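Local coordinates for anti-sigma-I factor RsgI3 (Clostridium thermocellum, PDB 6QE7), which probably holds the sigma factor SigI3 inactive until its extracellular tandem PA14 domains, the part in this chain, bind plant polysaccharides such as pectin, at residues E9-N13 with P37-G42; K201-R205 with L248-Q253; N152-Y158 with F169-D174; V76-I82 with S94-L99. One frame throughout, in Å; residues are numbered along the deposited sequence.

Contact 1 of 4, residues E9-N13 with P37-G42. With CA (calcium ion), chain E.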
loop_
_atom_site.group_PDB
_atom_site.type_symbol
_atom_site.label_atom_id
_atom_site.label_comp_id
_atom_site.label_asym_id
_atom_site.label_seq_id
_atom_site.Cartn_x
_atom_site.Cartn_y
_atom_site.Cartn_z
ATOM N N GLU A 9 6.867 8.801 8.631
ATOM C CA GLU A 9 6.539 7.386 8.382
ATOM C C GLU A 9 7.083 7.106 6.979
ATOM O O GLU A 9 6.575 7.753 5.995
ATOM C CB GLU A 9 5.024 7.091 8.462
ATOM C CG GLU A 9 4.247 7.442 9.738
ATOM C CD GLU A 9 2.776 7.826 9.490
ATOM O OE1 GLU A 9 2.154 7.352 8.490
ATOM O OE2 GLU A 9 2.255 8.630 10.253
ATOM N N TYR A 10 7.918 6.081 6.874
ATOM C CA TYR A 10 8.651 5.686 5.665
ATOM C C TYR A 10 8.185 4.331 5.207
ATOM O O TYR A 10 8.244 3.332 5.927
ATOM C CB TYR A 10 10.146 5.685 5.966
ATOM C CG TYR A 10 10.700 7.067 6.135
ATOM C CD1 TYR A 10 10.575 7.748 7.334
ATOM C CD2 TYR A 10 11.322 7.741 5.101
ATOM C CE1 TYR A 10 11.084 9.037 7.486
ATOM C CE2 TYR A 10 11.875 9.007 5.256
ATOM C CZ TYR A 10 11.756 9.673 6.462
ATOM O OH TYR A 10 12.247 10.945 6.601
ATOM N N TYR A 11 7.690 4.291 3.982
ATOM C CA TYR A 11 7.063 3.078 3.415
ATOM C C TYR A 11 7.883 2.700 2.171
ATOM O O TYR A 11 8.202 3.615 1.423
ATOM C CB TYR A 11 5.622 3.447 3.055
ATOM C CG TYR A 11 4.724 3.820 4.206
ATOM C CD1 TYR A 11 4.724 5.120 4.706
ATOM C CD2 TYR A 11 3.796 2.911 4.709
ATOM C CE1 TYR A 11 3.891 5.485 5.733
ATOM C CE2 TYR A 11 2.946 3.258 5.734
ATOM C CZ TYR A 11 3.003 4.541 6.226
ATOM O OH TYR A 11 2.228 4.845 7.270
ATOM N N ASN A 12 7.967 1.411 1.840
ATOM C CA ASN A 12 8.722 0.881 0.672
ATOM C C ASN A 12 7.870 0.763 -0.588
ATOM O O ASN A 12 8.434 0.348 -1.635
ATOM C CB ASN A 12 9.329 -0.502 0.981
ATOM C CG ASN A 12 10.775 -0.362 1.375
ATOM O OD1 ASN A 12 11.497 0.326 0.670
ATOM N ND2 ASN A 12 11.202 -0.944 2.496
ATOM N N ASN A 13 6.585 1.091 -0.511
ATOM C CA ASN A 13 5.694 1.334 -1.681
ATOM C C ASN A 13 5.369 2.847 -1.730
ATOM O O ASN A 13 5.569 3.558 -0.697
ATOM C CB ASN A 13 4.436 0.463 -1.560
ATOM C CG ASN A 13 4.614 -0.944 -2.107
ATOM O OD1 ASN A 13 5.556 -1.220 -2.849
ATOM N ND2 ASN A 13 3.637 -1.812 -1.870
ATOM N N PRO A 37 15.928 7.457 1.487
ATOM C CA PRO A 37 16.216 8.012 2.803
ATOM C C PRO A 37 17.001 7.132 3.800
ATOM O O PRO A 37 17.262 7.575 4.876
ATOM C CB PRO A 37 14.787 8.188 3.385
ATOM C CG PRO A 37 13.856 8.233 2.149
ATOM C CD PRO A 37 14.500 7.186 1.267
ATOM N N ASP A 38 17.192 5.853 3.519
ATOM C CA ASP A 38 17.714 4.915 4.531
ATOM C C ASP A 38 18.016 3.589 3.847
ATOM O O ASP A 38 17.276 3.228 2.916
ATOM C CB ASP A 38 16.676 4.654 5.635
ATOM C CG ASP A 38 17.243 3.850 6.796
ATOM O OD1 ASP A 38 17.821 4.494 7.718
ATOM O OD2 ASP A 38 17.123 2.598 6.764
ATOM N N GLN A 39 19.007 2.853 4.305
ATOM C CA GLN A 39 19.357 1.554 3.681
ATOM C C GLN A 39 18.156 0.574 3.746
ATOM O O GLN A 39 18.154 -0.338 2.952
ATOM C CB GLN A 39 20.543 0.928 4.404
ATOM C CG GLN A 39 20.203 0.441 5.820
ATOM C CD GLN A 39 21.445 -0.115 6.487
ATOM O OE1 GLN A 39 22.480 -0.276 5.826
ATOM N NE2 GLN A 39 21.372 -0.394 7.788
ATOM N N SER A 40 17.200 0.716 4.676
ATOM C CA SER A 40 16.022 -0.192 4.816
ATOM C C SER A 40 14.928 0.187 3.787
ATOM O O SER A 40 13.946 -0.569 3.642
ATOM C CB SER A 40 15.516 -0.194 6.209
ATOM O OG SER A 40 14.920 1.041 6.514
ATOM N N ILE A 41 15.089 1.306 3.069
ATOM C CA ILE A 41 14.183 1.668 1.946
ATOM C C ILE A 41 14.833 1.344 0.609
ATOM O O ILE A 41 15.818 2.027 0.189
ATOM C CB ILE A 41 13.818 3.172 2.012
ATOM C CG1 ILE A 41 13.059 3.490 3.295
ATOM C CG2 ILE A 41 13.036 3.608 0.753
ATOM C CD1 ILE A 41 11.818 2.627 3.559
ATOM N N GLY A 42 14.182 0.540 -0.179
ATOM C CA GLY A 42 14.688 0.263 -1.550
ATOM C C GLY A 42 14.585 1.413 -2.537
ATOM O O GLY A 42 13.641 2.221 -2.461
HETATM CA CA CA E . 9.688 0.569 -3.512
HETATM O O HOH W 1 11.295 1.434 -1.876
HETATM O O HOH W 2 8.079 -1.178 -4.025
HETATM O O HOH W 3 10.510 -1.562 -2.569
HETATM O O HOH W 4 11.535 -0.150 -4.947
#
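Asn12 grips the loop 37-42 with both ends of its side-chain amide. Its ND2 donates to Ser40 O over 3.0 Å, nearly straight at 172°, and the acceptor lies in the amide plane. Its OD1 accepts the backbone N-H of Gly42 at 2.8 Å, from a donor tilted 19° from the carbonyl plane. Together the two bonds fix the rotation of the amide. Ile41, between the two bonded residues, sets its CD1 3.8 Å from Asn12 ND2. Further along, Tyr10 CE2 meets Pro37 CB at 3.6 Å, on a slant to the ring. This apolar part is close-packed; Tyr10 and Ile41 are buried.

The other side is wet. Asn12 O binds a calcium ion at 2.3 Å, and four waters also ligate the ion. Water 1 bridges the segments, donating to Asn12 OD1 at 2.8 Å and to Gly42 O. Asp44 and Thr45 complete the metal site, so Asn12 serves both the loop and the ion.

Tyr10 also stacks on Phe21, and its hydroxyl bonds to Asp25 and Arg23. Strand 6-11 runs between strands 19-25 and 46-51 in one sheet of the first PA14 domain, and the loop 37-42 lies between strands 29-31 and 46-51.

Contact 2 of 4, residues K201-R205 with L248-Q253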
loop_
_atom_site.group_PDB
_atom_site.type_symbol
_atom_site.label_atom_id
_atom_site.label_comp_id
_atom_site.label_asym_id
_atom_site.label_seq_id
_atom_site.Cartn_x
_atom_site.Cartn_y
_atom_site.Cartn_z
ATOM N N LYS A 201 -4.483 -7.817 -0.433
ATOM C CA LYS A 201 -3.724 -6.920 -1.286
ATOM C C LYS A 201 -2.582 -7.722 -1.870
ATOM O O LYS A 201 -2.048 -8.618 -1.175
ATOM C CB LYS A 201 -3.081 -5.719 -0.557
ATOM C CG LYS A 201 -3.953 -4.887 0.351
ATOM C CD LYS A 201 -4.892 -3.990 -0.395
ATOM C CE LYS A 201 -5.736 -3.103 0.491
ATOM N NZ LYS A 201 -6.263 -1.981 -0.332
ATOM N N ILE A 202 -2.250 -7.317 -3.093
ATOM C CA ILE A 202 -1.118 -7.793 -3.920
ATOM C C ILE A 202 -0.336 -6.592 -4.499
ATOM O O ILE A 202 -0.956 -5.527 -4.680
ATOM C CB ILE A 202 -1.673 -8.738 -4.976
ATOM C CG1 ILE A 202 -0.550 -9.548 -5.603
ATOM C CG2 ILE A 202 -2.576 -8.083 -6.021
ATOM C CD1 ILE A 202 -1.033 -10.599 -6.546
ATOM N N ASP A 203 1.000 -6.711 -4.613
ATOM C CA ASP A 203 1.842 -5.775 -5.386
ATOM C C ASP A 203 2.812 -6.600 -6.201
ATOM O O ASP A 203 2.944 -7.834 -6.018
ATOM C CB ASP A 203 2.552 -4.700 -4.554
ATOM C CG ASP A 203 3.481 -5.219 -3.481
ATOM O OD1 ASP A 203 3.884 -6.400 -3.556
ATOM O OD2 ASP A 203 3.655 -4.482 -2.474
ATOM N N THR A 204 3.303 -5.944 -7.200
ATOM C CA THR A 204 4.016 -6.577 -8.331
ATOM C C THR A 204 5.452 -6.096 -8.255
ATOM O O THR A 204 5.686 -5.032 -7.670
ATOM C CB THR A 204 3.406 -6.208 -9.677
ATOM O OG1 THR A 204 3.628 -4.805 -9.902
ATOM C CG2 THR A 204 1.927 -6.507 -9.736
ATOM N N ARG A 205 6.325 -6.776 -8.969
ATOM C CA ARG A 205 7.725 -6.341 -9.179
ATOM C C ARG A 205 7.759 -5.350 -10.353
ATOM O O ARG A 205 8.669 -4.541 -10.406
ATOM C CB ARG A 205 8.603 -7.576 -9.434
ATOM C CG ARG A 205 8.913 -8.409 -8.199
ATOM C CD ARG A 205 9.848 -9.615 -8.466
ATOM N NE ARG A 205 11.077 -9.103 -9.092
ATOM C CZ ARG A 205 12.091 -8.547 -8.459
ATOM N NH1 ARG A 205 12.096 -8.483 -7.141
ATOM N NH2 ARG A 205 13.111 -8.088 -9.150
ATOM N N LEU A 248 -0.883 -3.646 -14.312
ATOM C CA LEU A 248 -0.630 -3.192 -12.935
ATOM C C LEU A 248 0.663 -2.393 -12.898
ATOM O O LEU A 248 1.555 -2.581 -13.732
ATOM C CB LEU A 248 -0.542 -4.381 -11.997
ATOM C CG LEU A 248 -1.756 -5.297 -12.014
ATOM C CD1 LEU A 248 -1.441 -6.600 -11.310
ATOM C CD2 LEU A 248 -2.997 -4.625 -11.396
ATOM N N LYS A 249 0.756 -1.517 -11.927
ATOM C CA LYS A 249 1.995 -0.756 -11.723
ATOM C C LYS A 249 2.770 -1.371 -10.552
ATOM O O LYS A 249 2.179 -1.682 -9.523
ATOM C CB LYS A 249 1.624 0.706 -11.515
ATOM C CG LYS A 249 0.951 1.414 -12.699
ATOM C CD LYS A 249 0.647 2.885 -12.338
ATOM C CE LYS A 249 -0.053 3.699 -13.407
ATOM N NZ LYS A 249 -0.578 4.972 -12.836
ATOM N N ALA A 250 4.086 -1.447 -10.647
ATOM C CA ALA A 250 4.944 -1.761 -9.481
ATOM C C ALA A 250 4.823 -0.627 -8.473
ATOM O O ALA A 250 4.610 0.533 -8.857
ATOM C CB ALA A 250 6.362 -1.942 -9.928
ATOM N N GLY A 251 4.993 -0.960 -7.228
ATOM C CA GLY A 251 5.183 0.021 -6.167
ATOM C C GLY A 251 3.891 0.364 -5.478
ATOM O O GLY A 251 3.913 1.339 -4.760
ATOM N N ARG A 252 2.769 -0.293 -5.781
ATOM C CA ARG A 252 1.493 -0.020 -5.078
ATOM C C ARG A 252 0.696 -1.322 -4.906
ATOM O O ARG A 252 0.922 -2.180 -5.654
ATOM C CB ARG A 252 0.663 1.051 -5.798
ATOM C CG ARG A 252 0.436 0.815 -7.285
ATOM C CD ARG A 252 -0.835 1.474 -7.780
ATOM N NE ARG A 252 -2.048 0.915 -7.145
ATOM C CZ ARG A 252 -3.319 1.306 -7.384
ATOM N NH1 ARG A 252 -3.610 2.271 -8.253
ATOM N NH2 ARG A 252 -4.309 0.736 -6.719
ATOM N N GLN A 253 -0.241 -1.359 -3.955
ATOM C CA GLN A 253 -1.101 -2.484 -3.581
ATOM C C GLN A 253 -2.361 -2.376 -4.415
ATOM O O GLN A 253 -2.801 -1.234 -4.698
ATOM C CB GLN A 253 -1.447 -2.412 -2.095
ATOM C CG GLN A 253 -0.324 -2.808 -1.157
ATOM C CD GLN A 253 -0.907 -2.842 0.224
ATOM O OE1 GLN A 253 -1.889 -2.130 0.588
ATOM N NE2 GLN A 253 -0.359 -3.753 0.973
HETATM O O HOH W 5 -4.987 -0.782 -2.540
HETATM O O HOH W 6 2.012 -3.361 -7.546
HETATM O O HOH W 7 5.710 -3.376 -5.709
#
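The side-chain amide of Gln253 has the aliphatic part of Lys201 over one face. Lys201 CG is 3.7 Å from Gln253 CD, and the two chains cross at about a right angle. Lys201 is bent at CG (chi2 -75°), which carries the rest of the chain past Gln253 OE1. Phe289 and Ser17 also touch the Gln253 side chain. A second flat group, the Arg252 guanidinium, takes Gln253 O at its edge: NH2 donates over 3.2 Å, with the oxygen in the guanidinium plane. Arg252 also makes a cation-pi contact with Tyr254.

Farther along, Thr204 CG2 packs on Leu248 CD1 at 3.7 Å. Its OG1 bonds to Tyr206 O. Ala250 CB touches Arg205 O. Asp203 CB rests on Arg252 O at 3.2 Å, while its carboxylate leaves the contact for Asn13, Arg18 and Asn287.

No direct hydrogen bond crosses between the segments. Gln253 CA offers a C-H to Ile202 O at 3.2 Å. Water 6 joins Thr204 N, at 2.9 Å, to Lys249 O and Arg252 O. Water 7 links Thr204 O to Gly251 N. Between these two segments of the second PA14 domain, the loop is joined by waters, a C-H...O contact and apolar touches. The ion pair with Arg18 would probably favour a charged Asp203.

Contact 3 of 4, residues N152-Y158 with F169-D174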
loop_
_atom_site.group_PDB
_atom_site.type_symbol
_atom_site.label_atom_id
_atom_site.label_comp_id
_atom_site.label_asym_id
_atom_site.label_seq_id
_atom_site.Cartn_x
_atom_site.Cartn_y
_atom_site.Cartn_z
ATOM N N ASN A 152 1.955 -10.785 5.855
ATOM C CA ASN A 152 1.996 -11.375 4.502
ATOM C C ASN A 152 1.019 -12.549 4.421
ATOM O O ASN A 152 0.665 -13.036 5.433
ATOM C CB ASN A 152 3.406 -11.750 4.112
ATOM C CG ASN A 152 4.143 -10.592 3.465
ATOM O OD1 ASN A 152 5.296 -10.428 3.777
ATOM N ND2 ASN A 152 3.522 -9.807 2.573
ATOM N N GLY A 153 0.557 -12.883 3.227
ATOM C CA GLY A 153 -0.542 -13.855 3.052
ATOM C C GLY A 153 -1.851 -13.161 2.856
ATOM O O GLY A 153 -1.895 -11.928 2.702
ATOM N N LEU A 154 -2.898 -13.943 2.825
ATOM C CA LEU A 154 -4.247 -13.455 2.588
ATOM C C LEU A 154 -5.190 -13.954 3.676
ATOM O O LEU A 154 -4.965 -15.087 4.232
ATOM C CB LEU A 154 -4.664 -13.894 1.189
ATOM C CG LEU A 154 -3.869 -13.302 0.042
ATOM C CD1 LEU A 154 -4.286 -13.980 -1.230
ATOM C CD2 LEU A 154 -4.087 -11.769 -0.083
ATOM N N SER A 155 -6.196 -13.140 4.006
ATOM C CA SER A 155 -7.300 -13.543 4.928
ATOM C C SER A 155 -8.231 -14.490 4.206
ATOM O O SER A 155 -8.870 -14.048 3.255
ATOM C CB SER A 155 -8.073 -12.390 5.447
ATOM O OG SER A 155 -7.146 -11.482 5.965
ATOM N N ALA A 156 -8.311 -15.723 4.722
ATOM C CA ALA A 156 -9.072 -16.847 4.162
ATOM C C ALA A 156 -10.261 -17.068 5.079
ATOM O O ALA A 156 -10.077 -17.094 6.315
ATOM C CB ALA A 156 -8.201 -18.071 4.063
ATOM N N GLU A 157 -11.434 -17.107 4.474
ATOM C CA GLU A 157 -12.641 -17.678 5.093
ATOM C C GLU A 157 -12.889 -19.058 4.479
ATOM O O GLU A 157 -13.069 -19.152 3.222
ATOM C CB GLU A 157 -13.778 -16.695 4.932
ATOM C CG GLU A 157 -13.402 -15.245 5.230
ATOM C CD GLU A 157 -14.432 -14.275 4.639
ATOM O OE1 GLU A 157 -14.412 -14.049 3.424
ATOM O OE2 GLU A 157 -15.330 -13.837 5.380
ATOM N N TYR A 158 -12.974 -20.085 5.336
ATOM C CA TYR A 158 -13.316 -21.479 4.923
ATOM C C TYR A 158 -14.784 -21.774 5.205
ATOM O O TYR A 158 -15.249 -21.526 6.306
ATOM C CB TYR A 158 -12.406 -22.477 5.612
ATOM C CG TYR A 158 -11.031 -22.412 5.046
ATOM C CD1 TYR A 158 -10.215 -21.331 5.269
ATOM C CD2 TYR A 158 -10.550 -23.422 4.261
ATOM C CE1 TYR A 158 -8.918 -21.301 4.776
ATOM C CE2 TYR A 158 -9.282 -23.382 3.712
ATOM C CZ TYR A 158 -8.467 -22.289 3.931
ATOM O OH TYR A 158 -7.220 -22.228 3.345
ATOM N N PHE A 169 -14.350 -21.223 9.695
ATOM C CA PHE A 169 -13.189 -20.595 10.364
ATOM C C PHE A 169 -12.508 -19.630 9.383
ATOM O O PHE A 169 -12.676 -19.704 8.170
ATOM C CB PHE A 169 -12.232 -21.640 10.964
ATOM C CG PHE A 169 -11.564 -22.559 9.962
ATOM C CD1 PHE A 169 -10.390 -22.182 9.345
ATOM C CD2 PHE A 169 -12.119 -23.797 9.622
ATOM C CE1 PHE A 169 -9.794 -22.979 8.374
ATOM C CE2 PHE A 169 -11.499 -24.617 8.690
ATOM C CZ PHE A 169 -10.346 -24.201 8.056
ATOM N N THR A 170 -11.759 -18.714 9.968
ATOM C CA THR A 170 -10.903 -17.719 9.300
ATOM C C THR A 170 -9.486 -18.019 9.750
ATOM O O THR A 170 -9.310 -18.376 10.906
ATOM C CB THR A 170 -11.258 -16.280 9.721
ATOM O OG1 THR A 170 -12.540 -16.008 9.147
ATOM C CG2 THR A 170 -10.239 -15.249 9.265
ATOM N N ARG A 171 -8.544 -17.882 8.842
ATOM C CA ARG A 171 -7.114 -17.807 9.187
ATOM C C ARG A 171 -6.411 -17.028 8.064
ATOM O O ARG A 171 -7.031 -16.754 7.002
ATOM C CB ARG A 171 -6.550 -19.221 9.317
ATOM C CG ARG A 171 -6.679 -19.989 8.014
ATOM C CD ARG A 171 -6.229 -21.407 8.142
ATOM N NE ARG A 171 -6.110 -22.086 6.857
ATOM C CZ ARG A 171 -6.173 -23.423 6.698
ATOM N NH1 ARG A 171 -6.439 -24.179 7.745
ATOM N NH2 ARG A 171 -6.015 -23.995 5.509
ATOM N N ILE A 172 -5.130 -16.775 8.264
ATOM C CA ILE A 172 -4.253 -16.216 7.207
ATOM C C ILE A 172 -3.471 -17.339 6.545
ATOM O O ILE A 172 -2.735 -18.035 7.199
ATOM C CB ILE A 172 -3.389 -15.121 7.821
ATOM C CG1 ILE A 172 -4.283 -13.949 8.278
ATOM C CG2 ILE A 172 -2.346 -14.700 6.794
ATOM C CD1 ILE A 172 -3.602 -12.984 9.174
ATOM N N ASP A 173 -3.691 -17.530 5.256
ATOM C CA ASP A 173 -2.935 -18.472 4.395
ATOM C C ASP A 173 -1.733 -17.684 3.848
ATOM O O ASP A 173 -1.895 -16.488 3.457
ATOM C CB ASP A 173 -3.900 -19.051 3.366
ATOM C CG ASP A 173 -4.906 -20.047 3.950
ATOM O OD1 ASP A 173 -4.658 -20.525 5.042
ATOM O OD2 ASP A 173 -5.957 -20.326 3.303
ATOM N N ASP A 174 -0.546 -18.256 3.907
ATOM C CA ASP A 174 0.706 -17.616 3.436
ATOM C C ASP A 174 0.627 -17.367 1.930
ATOM O O ASP A 174 1.239 -16.441 1.427
ATOM C CB ASP A 174 1.912 -18.494 3.769
ATOM C CG ASP A 174 2.158 -18.537 5.258
ATOM O OD1 ASP A 174 1.456 -17.780 6.016
ATOM O OD2 ASP A 174 3.034 -19.334 5.668
HETATM O O HOH W 8 1.529 -14.686 7.362
#
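Tyr158 and Phe169 form one end of an antiparallel beta hairpin, strands 154-159 and 167-173 of the second PA14 domain. Backbone bonds run at Leu154-Asp173, Ala156-Arg171 and Tyr158-Phe169; Tyr158 N reaches Phe169 O at 2.9 Å. Ser155-Ile172 and Glu157-Thr170 are the non-hydrogen-bonded pairs, with side chains on the face opposite Ala156 and Tyr158. Glu157 and Thr170 lie side by side there, and Glu157 forms a salt bridge with Arg197.

The Tyr158 side chain can be followed outward. Its CB sits over a face of the Phe169 ring, 3.8 Å from the centroid, as a CH-pi contact. CG meets Phe169 CZ at 3.6 Å, and CD1 meets Phe169 CE1 at 3.5 Å. The two rings are almost parallel, 11° apart, but offset enough that little of one ring lies over the other. A chi1 of 64° folds the Phe169 ring back over its own strand's backbone, against Tyr158. Farther out, Tyr158 CE1 has Arg171 NE at 3.6 Å. The guanidinium sits off-centre over the ring as a cation-pi partner, its CZ 4.3 Å from the ring centroid. At the tip, Arg171 NH2 makes only a weak bond to Tyr158 OH. The place of that hydroxyl is doubtful, since it falls too near Asp173.

Val196 and Phe178 also touch Tyr158, and Trp198 NE1 bonds to Asp173 OD2. Arg171, extended from CG to NE, gives NE to the syn lone pair of Asp173 OD1 at 2.8 Å.

Contact 4 of 4, residues V76-I82 with S94-L99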
loop_
_atom_site.group_PDB
_atom_site.type_symbol
_atom_site.label_atom_id
_atom_site.label_comp_id
_atom_site.label_asym_id
_atom_site.label_seq_id
_atom_site.Cartn_x
_atom_site.Cartn_y
_atom_site.Cartn_z
ATOM N N VAL A 76 -2.507 21.930 6.175
ATOM C CA VAL A 76 -2.286 22.749 7.406
ATOM C C VAL A 76 -3.667 23.094 7.995
ATOM O O VAL A 76 -4.546 23.521 7.258
ATOM C CB VAL A 76 -1.453 23.999 7.084
ATOM C CG1 VAL A 76 -1.291 24.901 8.319
ATOM C CG2 VAL A 76 -0.108 23.675 6.467
ATOM N N ASP A 77 -3.882 22.799 9.261
ATOM C CA ASP A 77 -5.135 23.182 9.971
ATOM C C ASP A 77 -6.291 22.462 9.306
ATOM O O ASP A 77 -7.412 23.004 9.362
ATOM C CB ASP A 77 -5.360 24.698 9.925
ATOM C CG ASP A 77 -6.362 25.124 10.972
ATOM O OD1 ASP A 77 -6.491 24.380 12.018
ATOM O OD2 ASP A 77 -7.002 26.151 10.734
ATOM N N GLY A 78 -5.988 21.284 8.732
ATOM C CA GLY A 78 -6.957 20.391 8.114
ATOM C C GLY A 78 -7.364 20.914 6.771
ATOM O O GLY A 78 -8.126 20.276 6.151
ATOM N N VAL A 79 -6.755 21.988 6.285
ATOM C CA VAL A 79 -7.020 22.496 4.931
ATOM C C VAL A 79 -6.029 21.822 3.993
ATOM O O VAL A 79 -4.820 21.813 4.291
ATOM C CB VAL A 79 -6.929 24.034 4.861
ATOM C CG1 VAL A 79 -7.160 24.484 3.471
ATOM C CG2 VAL A 79 -7.865 24.717 5.858
ATOM N N LEU A 80 -6.518 21.280 2.889
ATOM C CA LEU A 80 -5.597 20.750 1.847
ATOM C C LEU A 80 -5.121 21.944 1.019
ATOM O O LEU A 80 -5.892 22.412 0.194
ATOM C CB LEU A 80 -6.331 19.708 1.002
ATOM C CG LEU A 80 -5.563 19.113 -0.175
ATOM C CD1 LEU A 80 -4.324 18.403 0.298
ATOM C CD2 LEU A 80 -6.439 18.102 -0.934
ATOM N N LEU A 81 -3.888 22.417 1.242
ATOM C CA LEU A 81 -3.362 23.646 0.588
ATOM C C LEU A 81 -2.744 23.275 -0.763
ATOM O O LEU A 81 -2.927 24.057 -1.665
ATOM C CB LEU A 81 -2.277 24.247 1.494
ATOM C CG LEU A 81 -2.796 24.876 2.786
ATOM C CD1 LEU A 81 -1.660 25.440 3.612
ATOM C CD2 LEU A 81 -3.832 25.916 2.450
ATOM N N ILE A 82 -1.989 22.151 -0.833
ATOM C CA ILE A 82 -1.270 21.673 -2.041
ATOM C C ILE A 82 -1.607 20.212 -2.320
ATOM O O ILE A 82 -1.487 19.356 -1.408
ATOM C CB ILE A 82 0.234 21.893 -1.896
ATOM C CG1 ILE A 82 0.567 23.330 -1.531
ATOM C CG2 ILE A 82 0.932 21.527 -3.180
ATOM C CD1 ILE A 82 1.937 23.459 -0.902
ATOM N N SER A 94 2.854 26.051 -3.960
ATOM C CA SER A 94 2.677 26.854 -2.742
ATOM C C SER A 94 1.210 27.228 -2.592
ATOM O O SER A 94 0.560 27.267 -3.629
ATOM C CB SER A 94 3.530 28.094 -2.853
ATOM O OG SER A 94 3.175 28.872 -4.021
ATOM N N GLU A 95 0.790 27.620 -1.381
ATOM C CA GLU A 95 -0.540 28.180 -1.096
ATOM C C GLU A 95 -0.461 28.981 0.180
ATOM O O GLU A 95 0.516 28.835 0.925
ATOM C CB GLU A 95 -1.632 27.097 -0.938
ATOM C CG GLU A 95 -2.621 27.095 -2.127
ATOM C CD GLU A 95 -3.411 28.379 -2.485
ATOM O OE1 GLU A 95 -3.576 29.309 -1.576
ATOM O OE2 GLU A 95 -3.884 28.478 -3.678
ATOM N N GLN A 96 -1.495 29.756 0.440
ATOM C CA GLN A 96 -1.531 30.685 1.590
ATOM C C GLN A 96 -2.644 30.308 2.500
ATOM O O GLN A 96 -3.632 29.723 2.034
ATOM C CB GLN A 96 -1.690 32.157 1.165
ATOM C CG GLN A 96 -0.808 32.531 -0.026
ATOM C CD GLN A 96 -1.072 33.948 -0.499
ATOM O OE1 GLN A 96 -1.697 34.762 0.185
ATOM N NE2 GLN A 96 -0.652 34.255 -1.708
ATOM N N ILE A 97 -2.473 30.668 3.763
ATOM C CA ILE A 97 -3.455 30.429 4.832
ATOM C C ILE A 97 -3.086 31.432 5.925
ATOM O O ILE A 97 -1.891 31.720 6.110
ATOM C CB ILE A 97 -3.372 28.964 5.303
ATOM C CG1 ILE A 97 -4.364 28.700 6.415
ATOM C CG2 ILE A 97 -1.964 28.630 5.773
ATOM C CD1 ILE A 97 -4.768 27.223 6.596
ATOM N N TYR A 98 -4.065 31.912 6.666
ATOM C CA TYR A 98 -3.821 32.922 7.702
ATOM C C TYR A 98 -3.655 32.176 9.006
ATOM O O TYR A 98 -4.549 31.391 9.355
ATOM C CB TYR A 98 -4.923 33.979 7.775
ATOM C CG TYR A 98 -4.715 35.010 8.851
ATOM C CD1 TYR A 98 -5.083 34.720 10.151
ATOM C CD2 TYR A 98 -4.101 36.225 8.604
ATOM C CE1 TYR A 98 -4.864 35.616 11.189
ATOM C CE2 TYR A 98 -3.905 37.152 9.630
ATOM C CZ TYR A 98 -4.258 36.834 10.939
ATOM O OH TYR A 98 -4.132 37.684 12.023
ATOM N N LEU A 99 -2.529 32.420 9.704
ATOM C CA LEU A 99 -2.302 31.803 11.038
ATOM C C LEU A 99 -1.980 32.895 12.077
ATOM O O LEU A 99 -1.474 34.008 11.695
ATOM C CB LEU A 99 -1.168 30.769 10.921
ATOM C CG LEU A 99 -1.292 29.776 9.757
ATOM C CD1 LEU A 99 0.039 29.115 9.536
ATOM C CD2 LEU A 99 -2.380 28.743 10.055
#
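A tight beta hairpin, turning at Val76 to Val79, packs against strand 91-99 through Leu81 and Ile97. Their side chains cross at about a right angle, with Leu81 CD1 3.9 Å from Ile97 CG2. Ile97 CG1 is anti to the backbone N (chi1 179°), which carries CD1 toward the turn. There it meets Val79 CG2 tip to tip at 4.1 Å and also touches Val76 O at 3.8 Å. The turn is type I', closed by backbone bonds between Val76 and Val79 in both directions.

The hairpin strands 72-76 and 79-84 belong to one sheet of the first PA14 domain, and strand 91-99 to the other. The contact therefore joins two sheets, and no hydrogen bond crosses it. A classic beta bulge interrupts the hairpin, with Leu81 and Ile82 both facing Leu74.

Beside the bulge, Leu81 CB lies 3.8 Å from Glu95 CB. Glu95 CG sits 3.1 Å from Leu81 O. The glutamate then bends (chi2 -57°) back along its own strand, where OE1 accepts from Gln96 N at 2.9 Å. Ile82 CD1 packs on Ser94 CA at 3.9 Å. At the opposite end, Val76 and Leu99 touch loosely, and Tyr105 lies against Leu99.

Overall arrangement
Contacts 1 and 2 lie in different PA14 domains and touch where the two meet. Their centres are about 16 Å apart, and Asn13 ND2 probably donates a hydrogen bond to Asp203 OD2 at 2.7 Å. The calcium ion bound by Asn12 is close to this interface, about 5 Å from the CA atom of Gly251. Contact 3 shares a sheet with contact 2, since strands 154-159 and 193-202 are neighbours; Lys201 O touches Leu154 CD2 at 3.9 Å. Contact 4, in the first domain, is centred about 27 Å from the centre of contact 1, though both reach the same sheet. Contacts 3 and 4 lie on opposite sides of the chain's centre, about 43 Å apart between centres.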